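Local coordinates for protein guanine deaminase (Escherichia coli, PDB 6OHC) that catalyses the zinc-dependent hydrolytic deamination of guanine to xanthine and ammonia, the step that opens guanine breakdown, at residues Ala31-Glu36 and Glu48-Trp53; Thr109-Glu114 and Pro175-Asp180; Val168-Asn173 and Ala211-Pro216; Val389-Thr394 and Arg423-Thr428. All coordinates share one frame; numbering follows the deposited sequence.

Interaction 1: residues Ala31-Glu36 and Glu48-Trp53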
# COMPACT_ATOMS: atom_id res chain seq x y z
N ALA B 31 -5.99 -10.72 26.29
CA ALA B 31 -7.41 -10.34 26.08
C ALA B 31 -7.93 -10.88 24.73
O ALA B 31 -9.12 -10.66 24.40
CB ALA B 31 -7.54 -8.86 26.16
N LEU B 32 -7.07 -11.56 23.97
CA LEU B 32 -7.44 -11.97 22.60
C LEU B 32 -8.12 -13.33 22.67
O LEU B 32 -7.55 -14.21 23.32
CB LEU B 32 -6.21 -11.99 21.69
CG LEU B 32 -6.55 -12.21 20.21
CD1 LEU B 32 -6.93 -10.91 19.56
CD2 LEU B 32 -5.39 -12.84 19.49
N ARG B 33 -9.28 -13.48 22.04
CA ARG B 33 -10.10 -14.71 22.08
C ARG B 33 -10.29 -15.21 20.65
O ARG B 33 -10.69 -14.41 19.79
CB ARG B 33 -11.43 -14.39 22.78
CG ARG B 33 -12.52 -15.42 22.56
CD ARG B 33 -13.64 -15.22 23.54
NE ARG B 33 -14.41 -14.03 23.21
CZ ARG B 33 -15.55 -13.70 23.78
NH1 ARG B 33 -16.11 -14.49 24.69
NH2 ARG B 33 -16.16 -12.60 23.41
N PHE B 34 -9.93 -16.48 20.42
CA PHE B 34 -10.11 -17.19 19.14
C PHE B 34 -11.00 -18.41 19.39
O PHE B 34 -10.64 -19.24 20.24
CB PHE B 34 -8.75 -17.61 18.54
CG PHE B 34 -8.88 -18.40 17.27
CD1 PHE B 34 -9.53 -17.86 16.17
CD2 PHE B 34 -8.38 -19.70 17.16
CE1 PHE B 34 -9.68 -18.57 14.99
CE2 PHE B 34 -8.57 -20.44 16.00
CZ PHE B 34 -9.19 -19.86 14.91
N ILE B 35 -12.12 -18.50 18.69
CA ILE B 35 -13.01 -19.68 18.75
C ILE B 35 -13.12 -20.22 17.33
O ILE B 35 -13.77 -19.58 16.51
CB ILE B 35 -14.37 -19.31 19.36
CG1 ILE B 35 -14.19 -18.67 20.75
CG2 ILE B 35 -15.28 -20.51 19.41
CD1 ILE B 35 -15.48 -18.22 21.40
N GLU B 36 -12.50 -21.36 17.07
CA GLU B 36 -12.43 -21.97 15.71
C GLU B 36 -13.83 -22.38 15.23
O GLU B 36 -14.18 -22.17 14.04
CB GLU B 36 -11.49 -23.19 15.71
CG GLU B 36 -11.13 -23.61 14.30
CD GLU B 36 -10.21 -24.79 14.24
OE1 GLU B 36 -8.99 -24.57 14.46
OE2 GLU B 36 -10.73 -25.93 13.99
N GLU B 48 -26.73 -11.77 21.73
CA GLU B 48 -27.60 -12.51 22.68
C GLU B 48 -26.74 -13.55 23.39
O GLU B 48 -26.76 -13.59 24.62
CB GLU B 48 -28.75 -13.17 21.91
CG GLU B 48 -29.70 -13.98 22.77
CD GLU B 48 -30.47 -13.19 23.82
OE1 GLU B 48 -31.11 -13.85 24.67
OE2 GLU B 48 -30.45 -11.97 23.79
N TRP B 49 -25.93 -14.30 22.63
CA TRP B 49 -25.07 -15.36 23.15
C TRP B 49 -23.83 -15.50 22.25
O TRP B 49 -23.97 -15.42 21.01
CB TRP B 49 -25.85 -16.69 23.25
CG TRP B 49 -25.14 -17.75 24.02
CD1 TRP B 49 -25.31 -18.06 25.34
CD2 TRP B 49 -24.17 -18.69 23.50
NE1 TRP B 49 -24.51 -19.13 25.68
CE2 TRP B 49 -23.78 -19.52 24.59
CE3 TRP B 49 -23.61 -18.93 22.24
CZ2 TRP B 49 -22.81 -20.50 24.46
CZ3 TRP B 49 -22.67 -19.92 22.11
CH2 TRP B 49 -22.28 -20.69 23.20
N PHE B 50 -22.68 -15.80 22.84
CA PHE B 50 -21.47 -16.05 22.04
C PHE B 50 -20.62 -17.10 22.73
O PHE B 50 -20.51 -17.04 23.94
CB PHE B 50 -20.74 -14.73 21.83
CG PHE B 50 -19.46 -14.91 21.08
CD1 PHE B 50 -19.50 -15.23 19.75
CD2 PHE B 50 -18.24 -14.85 21.73
CE1 PHE B 50 -18.32 -15.44 19.04
CE2 PHE B 50 -17.06 -15.03 21.02
CZ PHE B 50 -17.11 -15.34 19.69
N GLY B 51 -20.04 -18.03 21.98
CA GLY B 51 -19.09 -19.02 22.51
C GLY B 51 -19.01 -20.21 21.58
O GLY B 51 -19.36 -20.07 20.40
N GLU B 52 -18.58 -21.36 22.10
CA GLU B 52 -18.36 -22.63 21.35
C GLU B 52 -19.69 -23.13 20.77
O GLU B 52 -20.73 -23.07 21.49
CB GLU B 52 -17.83 -23.67 22.32
CG GLU B 52 -16.44 -23.39 22.81
CD GLU B 52 -15.34 -23.88 21.86
OE1 GLU B 52 -15.59 -24.35 20.64
OE2 GLU B 52 -14.23 -23.90 22.38
N TRP B 53 -19.66 -23.58 19.52
CA TRP B 53 -20.83 -24.18 18.81
C TRP B 53 -21.50 -25.25 19.70
O TRP B 53 -22.71 -25.12 19.94
CB TRP B 53 -20.34 -24.77 17.49
CG TRP B 53 -21.33 -25.61 16.77
CD1 TRP B 53 -21.25 -26.95 16.61
CD2 TRP B 53 -22.52 -25.19 16.10
NE1 TRP B 53 -22.31 -27.40 15.88
CE2 TRP B 53 -23.12 -26.34 15.55
CE3 TRP B 53 -23.17 -23.96 15.93
CZ2 TRP B 53 -24.33 -26.30 14.85
CZ3 TRP B 53 -24.36 -23.92 15.22
CH2 TRP B 53 -24.94 -25.08 14.70
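Arg33 lays one face of its guanidinium against the edge of the Phe50 ring, the two planes 70° apart, with the ring edge directed at the guanidinium face. Followed outward from CB, the arginine first runs extended: CG lies anti to the backbone N (chi1 163°) and the chain bends only at chi3, which brings its flat end beside Phe50. NE then lies in the plane of the ring, at its edge, 3.6 Å from CE2 of Phe50; CZ of Arg33 comes to 3.4 Å from the same CE2, which sits over the centre of the guanidinium. NH1 lies beside CD2 of Phe50. NH2 reaches both CD2 and CE2, and also forms a salt bridge with Asp17. With an alanine here, the edge of Phe50 is likely to lose its cover and Asp17 its positive mate.

Two residues on, the Ile35 and Phe50 side chains approach head-on from the two strands, CD1 of Ile35 lying 3.6 Å from CE2 of Phe50 and close to CZ. Its CD1 also rests on Gly51, 3.9 Å from CA, while its CG2 lies 4.0 Å from OE1 of Glu52, the N-cap residue of helix 53-56. Phe50 thus receives a cationic plane and a methyl group at one end of its ring, and also touches Phe15 edge-to-face. The contact is a side-chain bridge at the surface between two beta-sheets: strand 32-35 pairs with 14-18, strand 46-50 with 38-43, and a classic beta bulge at Glu48 and Trp49 opposite Leu41 interrupts the latter pairing.

Interaction 2: residues Thr109-Glu114 and Pro175-Asp180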
# COMPACT_ATOMS: atom_id res chain seq x y z
N THR B 109 -12.65 20.25 -4.62
CA THR B 109 -13.33 18.93 -4.60
C THR B 109 -14.57 19.06 -3.71
O THR B 109 -15.66 18.66 -4.14
CB THR B 109 -12.39 17.82 -4.10
OG1 THR B 109 -11.22 17.74 -4.93
CG2 THR B 109 -13.08 16.48 -4.04
N GLU B 110 -14.41 19.61 -2.50
CA GLU B 110 -15.53 19.74 -1.52
C GLU B 110 -16.64 20.63 -2.10
O GLU B 110 -17.81 20.44 -1.76
CB GLU B 110 -15.02 20.29 -0.18
CG GLU B 110 -14.04 19.38 0.52
CD GLU B 110 -14.02 19.55 2.01
OE1 GLU B 110 -14.72 20.47 2.51
OE2 GLU B 110 -13.31 18.77 2.69
N ARG B 111 -16.28 21.58 -2.95
CA ARG B 111 -17.22 22.55 -3.57
C ARG B 111 -18.33 21.81 -4.33
O ARG B 111 -19.45 22.30 -4.37
CB ARG B 111 -16.47 23.46 -4.55
CG ARG B 111 -17.33 24.63 -5.03
CD ARG B 111 -16.69 25.37 -6.16
NE ARG B 111 -17.43 26.58 -6.43
CZ ARG B 111 -17.01 27.54 -7.22
NH1 ARG B 111 -15.85 27.43 -7.82
NH2 ARG B 111 -17.73 28.63 -7.39
N ARG B 112 -18.06 20.65 -4.92
CA ARG B 112 -19.05 19.92 -5.73
C ARG B 112 -20.23 19.48 -4.86
O ARG B 112 -21.32 19.22 -5.41
CB ARG B 112 -18.39 18.73 -6.44
CG ARG B 112 -17.23 19.13 -7.35
CD ARG B 112 -15.97 18.25 -7.32
NE ARG B 112 -16.24 16.92 -7.87
CZ ARG B 112 -16.39 16.63 -9.16
NH1 ARG B 112 -16.23 17.57 -10.07
NH2 ARG B 112 -16.67 15.40 -9.52
N TYR B 113 -20.03 19.38 -3.53
CA TYR B 113 -21.02 18.82 -2.57
C TYR B 113 -22.01 19.91 -2.16
O TYR B 113 -22.90 19.62 -1.33
CB TYR B 113 -20.33 18.11 -1.40
CG TYR B 113 -19.62 16.83 -1.81
CD1 TYR B 113 -18.46 16.87 -2.56
CD2 TYR B 113 -20.15 15.58 -1.52
CE1 TYR B 113 -17.81 15.72 -2.97
CE2 TYR B 113 -19.49 14.42 -1.90
CZ TYR B 113 -18.33 14.48 -2.64
OH TYR B 113 -17.66 13.38 -3.06
N GLU B 114 -21.94 21.09 -2.78
CA GLU B 114 -23.01 22.13 -2.69
C GLU B 114 -24.24 21.63 -3.48
O GLU B 114 -25.34 21.91 -3.04
CB GLU B 114 -22.47 23.51 -3.10
CG GLU B 114 -22.23 23.76 -4.60
CD GLU B 114 -21.35 24.93 -5.10
OE1 GLU B 114 -20.90 24.86 -6.28
OE2 GLU B 114 -21.08 25.93 -4.35
N PRO B 175 -11.49 29.62 0.17
CA PRO B 175 -12.29 30.24 -0.87
C PRO B 175 -13.71 30.58 -0.42
O PRO B 175 -14.28 29.91 0.42
CB PRO B 175 -12.23 29.23 -1.99
CG PRO B 175 -10.90 28.52 -1.75
CD PRO B 175 -10.84 28.37 -0.25
N ASP B 176 -14.22 31.69 -0.98
CA ASP B 176 -15.53 32.27 -0.65
C ASP B 176 -16.62 31.21 -0.86
O ASP B 176 -17.45 31.06 0.02
CB ASP B 176 -15.73 33.54 -1.47
CG ASP B 176 -16.93 34.28 -0.94
OD1 ASP B 176 -16.80 34.89 0.19
OD2 ASP B 176 -18.00 34.15 -1.62
N TYR B 177 -16.54 30.43 -1.94
CA TYR B 177 -17.54 29.37 -2.27
C TYR B 177 -17.68 28.34 -1.12
O TYR B 177 -18.66 27.59 -1.15
CB TYR B 177 -17.21 28.73 -3.61
CG TYR B 177 -15.90 27.99 -3.68
CD1 TYR B 177 -15.67 26.84 -2.92
CD2 TYR B 177 -14.91 28.38 -4.57
CE1 TYR B 177 -14.50 26.11 -3.02
CE2 TYR B 177 -13.72 27.67 -4.67
CZ TYR B 177 -13.51 26.54 -3.89
OH TYR B 177 -12.34 25.88 -4.01
N LEU B 178 -16.76 28.30 -0.17
CA LEU B 178 -16.75 27.30 0.93
C LEU B 178 -16.74 27.94 2.32
O LEU B 178 -16.50 27.19 3.27
CB LEU B 178 -15.49 26.43 0.77
CG LEU B 178 -15.70 24.96 1.09
CD1 LEU B 178 -16.55 24.29 -0.01
CD2 LEU B 178 -14.33 24.30 1.21
N LEU B 179 -16.91 29.26 2.46
CA LEU B 179 -16.94 29.90 3.80
C LEU B 179 -18.35 29.82 4.39
O LEU B 179 -19.30 29.96 3.65
CB LEU B 179 -16.50 31.36 3.70
CG LEU B 179 -15.05 31.61 3.32
CD1 LEU B 179 -14.70 33.06 3.59
CD2 LEU B 179 -14.10 30.69 4.05
N ASP B 180 -18.47 29.58 5.70
CA ASP B 180 -19.70 29.87 6.47
C ASP B 180 -19.43 31.19 7.22
O ASP B 180 -18.42 31.87 6.87
CB ASP B 180 -20.13 28.66 7.31
CG ASP B 180 -19.13 28.23 8.38
OD1 ASP B 180 -18.23 29.02 8.69
OD2 ASP B 180 -19.26 27.10 8.89
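Arg111 and Tyr177 carry this contact by stacking. The guanidinium lies flat on the phenol ring, centres 4.1 Å apart and planes at 9°, with Tyr177 CD2 over the centre of the guanidinium. The aliphatic part of the arginine shares the same face: the chain is extended, CG anti to the backbone N (chi1 -170°), and CD makes a CH-pi contact 3.6 Å from the centroid of the Tyr177 ring, 10° off its normal. On the opposite face of the ring, toward its rim, lies CB of Pro175, so the tyrosine is sandwiched. A leucine in place of Tyr177 would probably deprive the guanidinium of its flat support and set it free to turn.

Leu178 adds looser van der Waals contacts with polar groups. Its CD1 sits at the edge of the Tyr177 ring, in its plane, and 4.0 Å from the backbone N of Arg111; its CD2 approaches OE1 of Glu110 at 4.1 Å.

Arg111 NE and Glu114 OE1 form a long salt bridge, 3.9 Å, within 109-114. The buried carboxylate of Glu110 is held elsewhere, by a salt bridge to Arg209 and a hydrogen bond from Gln87, both of which probably bind substrate.

The ring face and the more distant carboxylate are therefore likely to stabilise the charge and orientation of the guanidinium at the protein surface, while Glu110 turns its charge toward the probable substrate site.

Interaction 3: residues Val168-Asn173 and Ala211-Pro216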
# COMPACT_ATOMS: atom_id res chain seq x y z
N VAL B 168 -18.78 20.84 8.84
CA VAL B 168 -17.48 21.54 8.95
C VAL B 168 -17.77 23.02 9.22
O VAL B 168 -18.54 23.60 8.49
CB VAL B 168 -16.63 21.33 7.69
CG1 VAL B 168 -15.38 22.17 7.84
CG2 VAL B 168 -16.32 19.85 7.51
N MET B 169 -17.14 23.57 10.25
CA MET B 169 -17.16 25.02 10.54
C MET B 169 -15.87 25.65 10.01
O MET B 169 -14.79 25.14 10.31
CB MET B 169 -17.31 25.26 12.04
CG MET B 169 -18.42 24.42 12.65
SD MET B 169 -18.51 24.52 14.41
CE MET B 169 -17.05 23.62 14.84
N MET B 170 -16.02 26.69 9.20
CA MET B 170 -14.93 27.32 8.39
C MET B 170 -15.40 28.72 7.96
O MET B 170 -16.14 28.79 6.97
CB MET B 170 -14.73 26.41 7.17
CG MET B 170 -13.45 26.56 6.36
SD MET B 170 -13.47 25.56 4.76
CE MET B 170 -14.99 24.67 5.04
N ASP B 171 -14.98 29.78 8.65
CA ASP B 171 -15.46 31.15 8.33
C ASP B 171 -14.34 31.99 7.69
O ASP B 171 -14.65 33.11 7.29
CB ASP B 171 -16.07 31.88 9.53
CG ASP B 171 -15.12 32.25 10.67
OD1 ASP B 171 -14.03 31.61 10.81
OD2 ASP B 171 -15.51 33.13 11.44
N ARG B 172 -13.12 31.48 7.52
CA ARG B 172 -12.03 32.32 6.97
C ARG B 172 -10.90 31.50 6.33
O ARG B 172 -10.88 30.27 6.44
CB ARG B 172 -11.44 33.18 8.10
CG ARG B 172 -10.59 32.37 9.06
CD ARG B 172 -9.73 33.20 10.00
NE ARG B 172 -9.01 32.33 10.92
CZ ARG B 172 -8.48 32.72 12.06
NH1 ARG B 172 -8.53 33.99 12.42
NH2 ARG B 172 -7.85 31.88 12.83
N ASN B 173 -9.97 32.22 5.70
CA ASN B 173 -8.71 31.73 5.10
C ASN B 173 -9.00 30.52 4.20
O ASN B 173 -8.27 29.49 4.27
CB ASN B 173 -7.70 31.44 6.22
CG ASN B 173 -7.28 32.69 6.97
OD1 ASN B 173 -7.46 33.79 6.48
ND2 ASN B 173 -6.87 32.55 8.21
N ALA B 211 -7.99 25.38 13.40
CA ALA B 211 -7.68 26.74 13.89
C ALA B 211 -7.50 27.72 12.73
O ALA B 211 -8.13 28.79 12.72
CB ALA B 211 -6.50 26.72 14.79
N PRO B 212 -6.69 27.43 11.71
CA PRO B 212 -6.45 28.41 10.66
C PRO B 212 -7.74 28.95 10.02
O PRO B 212 -7.74 30.12 9.65
CB PRO B 212 -5.60 27.65 9.62
CG PRO B 212 -4.88 26.58 10.43
CD PRO B 212 -5.86 26.22 11.54
N THR B 213 -8.79 28.12 9.85
CA THR B 213 -9.99 28.48 9.03
C THR B 213 -11.20 28.84 9.93
O THR B 213 -12.33 28.96 9.37
CB THR B 213 -10.32 27.34 8.06
OG1 THR B 213 -10.45 26.12 8.79
CG2 THR B 213 -9.29 27.24 6.97
N SER B 214 -10.98 29.01 11.24
CA SER B 214 -12.02 29.42 12.22
C SER B 214 -11.56 30.68 12.97
O SER B 214 -10.56 30.61 13.75
CB SER B 214 -12.35 28.27 13.17
OG SER B 214 -13.29 27.37 12.59
N SER B 215 -12.25 31.81 12.72
CA SER B 215 -12.14 33.09 13.48
C SER B 215 -12.31 32.83 14.98
O SER B 215 -12.91 31.82 15.38
CB SER B 215 -13.15 34.09 12.99
OG SER B 215 -14.44 33.81 13.51
N PRO B 216 -11.76 33.68 15.86
CA PRO B 216 -12.09 33.64 17.29
C PRO B 216 -13.62 33.55 17.51
O PRO B 216 -14.06 32.81 18.36
CB PRO B 216 -11.56 34.97 17.85
CG PRO B 216 -10.51 35.45 16.85
CD PRO B 216 -10.82 34.78 15.54
O HOH W 1 -12.19 25.80 10.54
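The guanidinium of Arg172 has Ser214 O and Ser215 N over one face, both offset toward its rim, and carbonyl oxygens at its edge from residues of 211-216. NH2 donates to Ala211 O, 3.1 Å away and in the guanidinium plane; NE donates to Pro212 O at 2.8 Å, with the acceptor tilted out of that plane. With CG between the backbone N and the carbonyl carbon (chi1 74°) and the chain then extended to NE, the arginine reaches the carbonyls of Ala211 and Pro212. Pro212 O also takes ND2 of Asn173 at 3.0 Å, so two side chains grip one oxygen. Ala211 O is doubly used too, Ser214 N and Arg172 NH2 reaching it from opposite faces of its plane.

OD1 of Asp171 accepts Ser215 N through its syn lone pair at 2.6 Å, nearly straight at 173°; OD2 takes Ser215 OG in a bond whose modelled length is doubtfully short. Ser215 is the N-cap of helix 216-228, its OG bonding to Gln218 N, so Asp171 meets the same serine that caps the helix.

Thr213 O receives Arg172 N at 3.2 Å and, weakly, Asp171 N. Its side chain lies beside Met170, whose CG is 3.6 Å from Thr213 CB. A water donates to Met169 O and Ser214 OG and also bonds to Thr213 OG1; Thr213 OG1 further hydrogen-bonds Phe210 O, and Ser214 OG Gln218.

The contact joins the loops following parallel strands 164-169 and 203-208 of the amidohydrolase barrel: helix 216-228 lies against Met169 and Asp171, and helix 242-251 covers Pro212 and Asn173.

Interaction 4: residues Val389-Thr394 and Arg423-Thr428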
# COMPACT_ATOMS: atom_id res chain seq x y z
N VAL B 389 -17.83 -8.37 10.58
CA VAL B 389 -17.34 -8.60 9.21
C VAL B 389 -16.98 -10.08 9.06
O VAL B 389 -16.21 -10.61 9.86
CB VAL B 389 -16.12 -7.70 8.97
CG1 VAL B 389 -15.50 -7.87 7.61
CG2 VAL B 389 -16.45 -6.24 9.21
N VAL B 390 -17.50 -10.72 8.02
CA VAL B 390 -17.04 -12.06 7.62
C VAL B 390 -15.88 -11.85 6.64
O VAL B 390 -16.07 -11.19 5.59
CB VAL B 390 -18.16 -12.92 7.03
CG1 VAL B 390 -17.65 -14.30 6.66
CG2 VAL B 390 -19.29 -13.02 8.03
N MET B 391 -14.71 -12.37 7.03
CA MET B 391 -13.45 -12.17 6.30
C MET B 391 -13.01 -13.50 5.69
O MET B 391 -13.15 -14.55 6.33
CB MET B 391 -12.38 -11.63 7.25
CG MET B 391 -12.58 -10.16 7.57
SD MET B 391 -11.21 -9.57 8.51
CE MET B 391 -10.17 -9.08 7.13
N GLU B 392 -12.60 -13.46 4.43
CA GLU B 392 -11.92 -14.55 3.72
C GLU B 392 -10.48 -14.10 3.55
O GLU B 392 -10.14 -13.48 2.56
CB GLU B 392 -12.56 -14.75 2.35
CG GLU B 392 -11.99 -15.92 1.55
CD GLU B 392 -12.67 -15.99 0.21
OE1 GLU B 392 -13.43 -15.08 -0.07
OE2 GLU B 392 -12.36 -16.93 -0.56
N PRO B 393 -9.59 -14.37 4.50
CA PRO B 393 -8.19 -13.99 4.37
C PRO B 393 -7.45 -14.82 3.31
O PRO B 393 -6.28 -14.49 3.03
CB PRO B 393 -7.65 -14.29 5.78
CG PRO B 393 -8.46 -15.47 6.22
CD PRO B 393 -9.85 -15.15 5.72
N THR B 394 -8.14 -15.76 2.64
CA THR B 394 -7.58 -16.59 1.53
C THR B 394 -8.16 -16.16 0.18
O THR B 394 -8.11 -16.98 -0.78
CB THR B 394 -7.87 -18.06 1.82
OG1 THR B 394 -9.28 -18.26 1.87
CG2 THR B 394 -7.33 -18.51 3.16
N ARG B 423 -10.91 -7.40 -1.01
CA ARG B 423 -11.32 -8.76 -1.42
C ARG B 423 -11.47 -9.68 -0.19
O ARG B 423 -12.16 -10.71 -0.30
CB ARG B 423 -10.37 -9.34 -2.47
CG ARG B 423 -10.58 -8.68 -3.82
CD ARG B 423 -9.48 -8.98 -4.81
NE ARG B 423 -8.23 -8.34 -4.44
CZ ARG B 423 -7.14 -8.35 -5.21
NH1 ARG B 423 -7.15 -8.97 -6.37
NH2 ARG B 423 -6.03 -7.79 -4.78
N SER B 424 -10.85 -9.33 0.92
CA SER B 424 -10.90 -10.09 2.18
C SER B 424 -12.30 -9.94 2.82
O SER B 424 -12.60 -10.72 3.68
CB SER B 424 -9.84 -9.57 3.13
OG SER B 424 -8.55 -9.83 2.63
N ILE B 425 -13.06 -8.90 2.48
CA ILE B 425 -14.37 -8.61 3.14
C ILE B 425 -15.46 -9.34 2.35
O ILE B 425 -15.76 -8.91 1.20
CB ILE B 425 -14.65 -7.10 3.29
CG1 ILE B 425 -13.73 -6.45 4.34
CG2 ILE B 425 -16.09 -6.90 3.73
CD1 ILE B 425 -12.27 -6.75 4.20
N TYR B 426 -15.99 -10.43 2.92
CA TYR B 426 -16.99 -11.30 2.28
C TYR B 426 -18.39 -10.83 2.61
O TYR B 426 -19.27 -10.89 1.73
CB TYR B 426 -16.79 -12.71 2.80
CG TYR B 426 -17.66 -13.76 2.20
CD1 TYR B 426 -17.49 -14.14 0.88
CD2 TYR B 426 -18.56 -14.46 2.98
CE1 TYR B 426 -18.25 -15.16 0.32
CE2 TYR B 426 -19.30 -15.49 2.45
CZ TYR B 426 -19.15 -15.84 1.12
OH TYR B 426 -19.88 -16.86 0.56
N ARG B 427 -18.62 -10.41 3.85
CA ARG B 427 -19.96 -9.99 4.34
C ARG B 427 -19.76 -8.94 5.43
O ARG B 427 -18.81 -9.04 6.17
CB ARG B 427 -20.82 -11.14 4.88
CG ARG B 427 -21.06 -12.29 3.93
CD ARG B 427 -22.15 -12.02 2.95
NE ARG B 427 -22.52 -13.16 2.12
CZ ARG B 427 -21.91 -13.54 1.00
NH1 ARG B 427 -20.84 -12.89 0.54
NH2 ARG B 427 -22.38 -14.59 0.34
N THR B 428 -20.61 -7.93 5.45
CA THR B 428 -20.62 -6.92 6.52
C THR B 428 -22.03 -6.90 7.11
O THR B 428 -23.01 -6.90 6.36
CB THR B 428 -20.12 -5.57 6.02
OG1 THR B 428 -18.84 -5.75 5.45
CG2 THR B 428 -20.06 -4.53 7.12
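Strands 389-391 and 425-428 run antiparallel at 160°, with a classic beta bulge where Tyr426 and Arg427 both face Val390. Val390 O accepts both their amides, Tyr426 N at 2.8 Å and nearly along the C=O axis, Arg427 N at 3.2 Å; Val390 N returns a bond to Arg427 O. Beyond the bulge the pairing shifts by one residue, and Glu392 N donates to Ser424 O at 2.8 Å.

Val389, Met391, Ile425 and Thr428 share one face. There Val389 CG1 packs against Ile425 CG1 at 4.0 Å, and CE of Met391, brought round by a bend at chi3, reaches Ser424 CB and, more distantly, Ile425 CD1. On the other face Val390 lies alongside Arg427, their CB atoms 3.9 Å apart. Val390 CG1, anti to its own N (chi1 -179°), extends beside the Tyr426 ring, 3.8 Å from CD2. That ring carries NH1 of Arg427 over its centre at 3.3 Å, and the same NH1 donates to Tyr426 O, which lies in the guanidinium plane of Arg427; ring and hydrogen bond together hold the arginine folded back.

Strand 73-84 borders 388-391 on one side and 433-437 continues the ladder beyond 425-430. Leu337 of helix 336-348 packs on Met391, Ser424 and Ile425, while Lys72 makes a cation-pi contact with Tyr426. Arg423 forms salt bridges with Asp421 and with Asp422 of the second subunit.

Along the chain interaction 1 comes first and interaction 4 last; between them interactions 2 and 3 alternate their segments. Interactions 2 and 3 are neighbours, centres about 13 Å apart, and they touch: Asp180 N probably donates a hydrogen bond to Met170 O, so the loop between strand 164-169 and helix 182-196 serves both contacts. They lie near the probable substrate site. Interactions 1 and 4 lie about 18 Å apart between centres, among strands fed by both chain ends. Interactions 1 and 2 are about 48 Å apart between centres, on opposite sides of the chain's centre. The loops after the barrel strands are thus joined to each other at one end, and the strands near the chain termini at the other.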